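Local coordinates for protein Hydrogenase/urease maturation factor HypB (Helicobacter pylori, PDB 4LPS) that is a nickel- and zinc-binding GTPase of low intrinsic activity, required for inserting nickel into [NiFe] hydrogenase and for urease maturation, at residues A[58-63]-A[88-93]. Numbering follows the deposited sequence.
Sequences GKTTML and DRLRKK. With MG (magnesium ion), chain C; GDP (guanosine-5'-diphosphate), chain D; PO4 (phosphate ion), chain E.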
ATOM      1  N   GLY A  58      -5.542   2.450  -8.676  1.00 12.21           N
ATOM      2  CA  GLY A  58      -5.030   1.193  -9.196  1.00 10.20           C
ATOM      3  C   GLY A  58      -4.444   0.213  -8.190  1.00 12.37           C
ATOM      4  O   GLY A  58      -3.674  -0.668  -8.573  1.00 12.10           O
ATOM      5  N   LYS A  59      -4.796   0.361  -6.915  1.00  9.28           N
ATOM      6  CA  LYS A  59      -4.276  -0.511  -5.858  1.00  8.78           C
ATOM      7  C   LYS A  59      -4.625  -1.993  -6.033  1.00 10.17           C
ATOM      8  O   LYS A  59      -3.739  -2.850  -6.014  1.00  9.37           O
ATOM      9  CB  LYS A  59      -4.772  -0.040  -4.486  1.00  8.53           C
ATOM     10  CG  LYS A  59      -4.317   1.358  -4.102  1.00  8.36           C
ATOM     11  CD  LYS A  59      -4.710   1.694  -2.669  1.00 10.04           C
ATOM     12  CE  LYS A  59      -6.220   1.808  -2.505  1.00 15.07           C
ATOM     13  NZ  LYS A  59      -6.842   2.693  -3.533  1.00 15.39           N
ATOM     14  N   THR A  60      -5.912  -2.295  -6.173  1.00  9.52           N
ATOM     15  CA  THR A  60      -6.351  -3.683  -6.286  1.00 10.15           C
ATOM     16  C   THR A  60      -5.796  -4.347  -7.546  1.00 10.85           C
ATOM     17  O   THR A  60      -5.369  -5.503  -7.507  1.00 13.10           O
ATOM     18  CB  THR A  60      -7.887  -3.792  -6.285  1.00 11.91           C
ATOM     19  OG1 THR A  60      -8.403  -3.263  -5.056  1.00 18.02           O
ATOM     20  CG2 THR A  60      -8.325  -5.247  -6.426  1.00 13.21           C
ATOM     21  N   THR A  61      -5.791  -3.610  -8.655  1.00 10.79           N
ATOM     22  CA  THR A  61      -5.258  -4.126  -9.914  1.00 11.52           C
ATOM     23  C   THR A  61      -3.784  -4.473  -9.762  1.00 18.49           C
ATOM     24  O   THR A  61      -3.325  -5.509 -10.251  1.00 20.45           O
ATOM     25  CB  THR A  61      -5.425  -3.115 -11.066  1.00 11.64           C
ATOM     26  OG1 THR A  61      -6.819  -2.866 -11.294  1.00 14.57           O
ATOM     27  CG2 THR A  61      -4.792  -3.647 -12.347  1.00 12.58           C
ATOM     28  N   MET A  62      -3.049  -3.604  -9.077  1.00 14.40           N
ATOM     29  CA  MET A  62      -1.632  -3.834  -8.827  1.00 15.13           C
ATOM     30  C   MET A  62      -1.401  -5.123  -8.044  1.00 15.51           C
ATOM     31  O   MET A  62      -0.521  -5.916  -8.385  1.00 17.08           O
ATOM     32  CB  MET A  62      -1.026  -2.658  -8.068  1.00 10.35           C
ATOM     33  CG  MET A  62       0.471  -2.774  -7.868  1.00 12.15           C
ATOM     34  SD  MET A  62       1.080  -1.484  -6.772  1.00 25.94           S
ATOM     35  CE  MET A  62       0.306  -1.998  -5.240  1.00 21.53           C
ATOM     36  N   LEU A  63      -2.190  -5.324  -6.992  1.00 12.73           N
ATOM     37  CA  LEU A  63      -2.080  -6.527  -6.175  1.00 13.31           C
ATOM     38  C   LEU A  63      -2.449  -7.772  -6.977  1.00 13.19           C
ATOM     39  O   LEU A  63      -1.823  -8.821  -6.818  1.00 16.50           O
ATOM     40  CB  LEU A  63      -2.958  -6.415  -4.924  1.00 13.18           C
ATOM     41  CG  LEU A  63      -2.589  -5.309  -3.928  1.00 10.47           C
ATOM     42  CD1 LEU A  63      -3.530  -5.312  -2.742  1.00 10.91           C
ATOM     43  CD2 LEU A  63      -1.157  -5.481  -3.454  1.00  9.94           C
ATOM     44  N   ASP A  88     -12.884  -9.871  -3.038  1.00 17.21           N
ATOM     45  CA  ASP A  88     -13.333 -10.912  -3.959  1.00 19.04           C
ATOM     46  C   ASP A  88     -12.478 -10.987  -5.221  1.00 20.69           C
ATOM     47  O   ASP A  88     -12.134 -12.079  -5.671  1.00 21.85           O
ATOM     48  CB  ASP A  88     -14.797 -10.695  -4.344  1.00 21.91           C
ATOM     49  CG  ASP A  88     -15.759 -11.197  -3.288  1.00 24.99           C
ATOM     50  OD1 ASP A  88     -15.366 -12.074  -2.491  1.00 27.21           O
ATOM     51  OD2 ASP A  88     -16.915 -10.720  -3.262  1.00 27.04           O
ATOM     52  N   ARG A  89     -12.153  -9.833  -5.799  1.00 17.48           N
ATOM     53  CA  ARG A  89     -11.258  -9.790  -6.955  1.00 19.76           C
ATOM     54  C   ARG A  89      -9.931 -10.479  -6.655  1.00 18.83           C
ATOM     55  O   ARG A  89      -9.386 -11.194  -7.498  1.00 20.81           O
ATOM     56  CB  ARG A  89     -10.996  -8.345  -7.388  1.00 19.62           C
ATOM     57  CG  ARG A  89     -12.114  -7.701  -8.199  1.00 21.80           C
ATOM     58  CD  ARG A  89     -11.936  -6.190  -8.271  1.00 19.39           C
ATOM     59  NE  ARG A  89     -10.732  -5.816  -9.013  1.00 20.82           N
ATOM     60  CZ  ARG A  89     -10.289  -4.568  -9.152  1.00 21.58           C
ATOM     61  NH1 ARG A  89      -9.185  -4.330  -9.845  1.00 22.52           N
ATOM     62  NH2 ARG A  89     -10.944  -3.560  -8.595  1.00 21.01           N
ATOM     63  N   LEU A  90      -9.414 -10.253  -5.452  1.00 16.91           N
ATOM     64  CA  LEU A  90      -8.132 -10.817  -5.043  1.00 17.52           C
ATOM     65  C   LEU A  90      -8.232 -12.322  -4.795  1.00 17.75           C
ATOM     66  O   LEU A  90      -7.334 -13.079  -5.171  1.00 18.25           O
ATOM     67  CB  LEU A  90      -7.618 -10.104  -3.791  1.00 15.97           C
ATOM     68  CG  LEU A  90      -7.132  -8.665  -4.004  1.00 15.51           C
ATOM     69  CD1 LEU A  90      -6.747  -8.026  -2.688  1.00 20.31           C
ATOM     70  CD2 LEU A  90      -5.955  -8.637  -4.955  1.00 17.54           C
ATOM     71  N   ARG A  91      -9.321 -12.749  -4.163  1.00 17.60           N
ATOM     72  CA  ARG A  91      -9.522 -14.166  -3.864  1.00 18.31           C
ATOM     73  C   ARG A  91      -9.767 -14.954  -5.146  1.00 19.34           C
ATOM     74  O   ARG A  91      -9.389 -16.123  -5.243  1.00 20.18           O
ATOM     75  CB  ARG A  91     -10.672 -14.365  -2.870  1.00 18.30           C
ATOM     76  CG  ARG A  91     -10.318 -13.929  -1.446  1.00 17.60           C
ATOM     77  CD  ARG A  91     -11.409 -14.256  -0.426  1.00 26.42           C
ATOM     78  NE  ARG A  91     -12.650 -13.513  -0.638  1.00 26.62           N
ATOM     79  CZ  ARG A  91     -13.115 -12.589   0.198  1.00 23.95           C
ATOM     80  NH1 ARG A  91     -12.441 -12.295   1.302  1.00 21.50           N
ATOM     81  NH2 ARG A  91     -14.253 -11.960  -0.064  1.00 17.64           N
ATOM     82  N   LYS A  92     -10.415 -14.316  -6.116  1.00 19.42           N
ATOM     83  CA  LYS A  92     -10.573 -14.890  -7.452  1.00 27.08           C
ATOM     84  C   LYS A  92      -9.210 -15.204  -8.087  1.00 25.22           C
ATOM     85  O   LYS A  92      -9.103 -16.077  -8.951  1.00 22.83           O
ATOM     86  CB  LYS A  92     -11.379 -13.932  -8.342  1.00 27.28           C
ATOM     87  CG  LYS A  92     -11.501 -14.333  -9.814  1.00 31.16           C
ATOM     88  CD  LYS A  92     -12.144 -15.705  -9.986  1.00 33.41           C
ATOM     89  CE  LYS A  92     -12.412 -16.020 -11.455  1.00 34.10           C
ATOM     90  NZ  LYS A  92     -13.682 -15.413 -11.933  1.00 33.95           N
ATOM     91  N   LYS A  93      -8.171 -14.498  -7.644  1.00 26.56           N
ATOM     92  CA  LYS A  93      -6.820 -14.706  -8.162  1.00 29.78           C
ATOM     93  C   LYS A  93      -5.957 -15.621  -7.291  1.00 31.08           C
ATOM     94  O   LYS A  93      -4.765 -15.787  -7.558  1.00 34.76           O
ATOM     95  CB  LYS A  93      -6.111 -13.360  -8.337  1.00 27.90           C
ATOM     96  CG  LYS A  93      -6.658 -12.513  -9.474  0.90 31.55           C
ATOM     97  CD  LYS A  93      -5.969 -12.876 -10.781  1.00 36.40           C
ATOM     98  CE  LYS A  93      -4.487 -12.567 -10.712  0.94 39.04           C
ATOM     99  NZ  LYS A  93      -3.758 -12.966 -11.947  1.00 41.97           N
TER
HETATM  100 MG    MG C 301      -9.393  -1.227  -4.505  1.00 19.55          MG
HETATM  101  PB  GDP D 302      -8.241   0.968  -6.728  1.00 14.28           P
HETATM  102  O1B GDP D 302      -9.656   1.448  -6.519  1.00 14.98           O
HETATM  103  O2B GDP D 302      -8.034  -0.370  -6.064  1.00  8.10           O
HETATM  104  O3B GDP D 302      -7.261   1.944  -6.125  1.00 15.20           O
HETATM  105  O3A GDP D 302      -7.940   0.864  -8.301  1.00 18.89           O
HETATM  106  PA  GDP D 302      -8.570  -0.276  -9.250  1.00 17.29           P
HETATM  107  O1A GDP D 302      -7.678  -1.490  -9.261  1.00 13.76           O
HETATM  108  O2A GDP D 302      -9.978  -0.636  -8.848  1.00 17.91           O
HETATM  109  O5' GDP D 302      -8.515   0.424 -10.687  1.00 13.35           O
HETATM  110  C5' GDP D 302      -9.518   1.359 -11.078  1.00 13.08           C
HETATM  111  C4' GDP D 302      -9.555   1.420 -12.598  1.00 13.40           C
HETATM  112  O4' GDP D 302      -8.256   1.742 -13.097  1.00 17.36           O
HETATM  113  C3' GDP D 302      -9.919   0.068 -13.183  1.00 15.26           C
HETATM  114  O3' GDP D 302     -10.795   0.293 -14.292  1.00 13.26           O
HETATM  115  C2' GDP D 302      -8.620  -0.503 -13.701  1.00 14.01           C
HETATM  116  O2' GDP D 302      -8.848  -1.299 -14.863  1.00 12.65           O
HETATM  117  C1' GDP D 302      -7.847   0.754 -14.049  1.00 16.50           C
HETATM  118  N9  GDP D 302      -6.380   0.578 -13.962  1.00 14.86           N
HETATM  119  C8  GDP D 302      -5.662   0.053 -12.950  1.00 10.86           C
HETATM  120  N7  GDP D 302      -4.337   0.091 -13.238  1.00 13.36           N
HETATM  121  C5  GDP D 302      -4.196   0.664 -14.451  1.00 13.38           C
HETATM  122  C6  GDP D 302      -3.078   1.020 -15.357  1.00 13.35           C
HETATM  123  O6  GDP D 302      -1.895   0.781 -15.042  1.00 15.97           O
HETATM  124  N1  GDP D 302      -3.371   1.607 -16.525  1.00 14.40           N
HETATM  125  C2  GDP D 302      -4.639   1.875 -16.890  1.00 14.35           C
HETATM  126  N2  GDP D 302      -4.871   2.469 -18.085  1.00 10.72           N
HETATM  127  N3  GDP D 302      -5.709   1.580 -16.113  1.00 14.74           N
HETATM  128  C4  GDP D 302      -5.547   0.987 -14.912  1.00 16.11           C
HETATM  129  P   PO4 E 303     -10.435   1.993  -3.272  1.00 20.60           P
HETATM  130  O1  PO4 E 303     -10.367   1.776  -1.781  1.00 27.59           O
HETATM  131  O2  PO4 E 303     -10.269   0.665  -3.964  1.00 18.55           O
HETATM  132  O3  PO4 E 303     -11.771   2.587  -3.633  1.00 18.96           O
HETATM  133  O4  PO4 E 303      -9.332   2.928  -3.690  1.00 26.64           O
HETATM  134  O   HOH W   1     -10.882  -1.114  -6.206  1.00 20.83           O
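Thr60 CG2 sits over the centre of one face of the Arg89 guanidinium, 3.4 Å from Arg89 CZ, so the methyl serves as a floor for the flat group. Its position follows from chi1 of -60°: CG2 lies anti to the backbone N and faces Arg89, while OG1, beside that N, binds the magnesium ion at 2.3 Å. Asp86 and Glu135 are further ligands of this metal. Two guanidinium nitrogens reach the alpha-phosphate of GDP. At the edge of the group, Arg89 NH2 donates to GDP O2A at 3.1 Å along an almost straight path (177°), whereas Arg89 NH1 makes a longer bond to GDP O1A, 3.3 Å. Thr61 OG1 donates to the same GDP O1A at 2.6 Å, and a salt bridge from NH1 to Glu64 further limits rotation of the group. Segment 58-63 is the end of the P-loop and the start of its helix in this SIMIBI-class G3E GTPase: the backbone N of Lys59 and Thr60 bond to beta-phosphate oxygens, Thr60 N to GDP O2B at 170°, and Lys59 NZ grips GDP O3B at 2.7 Å. Deeper between the helices, buried Leu90 CD2 packs on Leu63 CB at 3.7 Å, and both leucines also touch Val76 of the sheet. The looser, partly exposed side is formed by Arg89 and Thr61, where Thr61 OG1 and Arg89 NH1 are 3.1 Å apart.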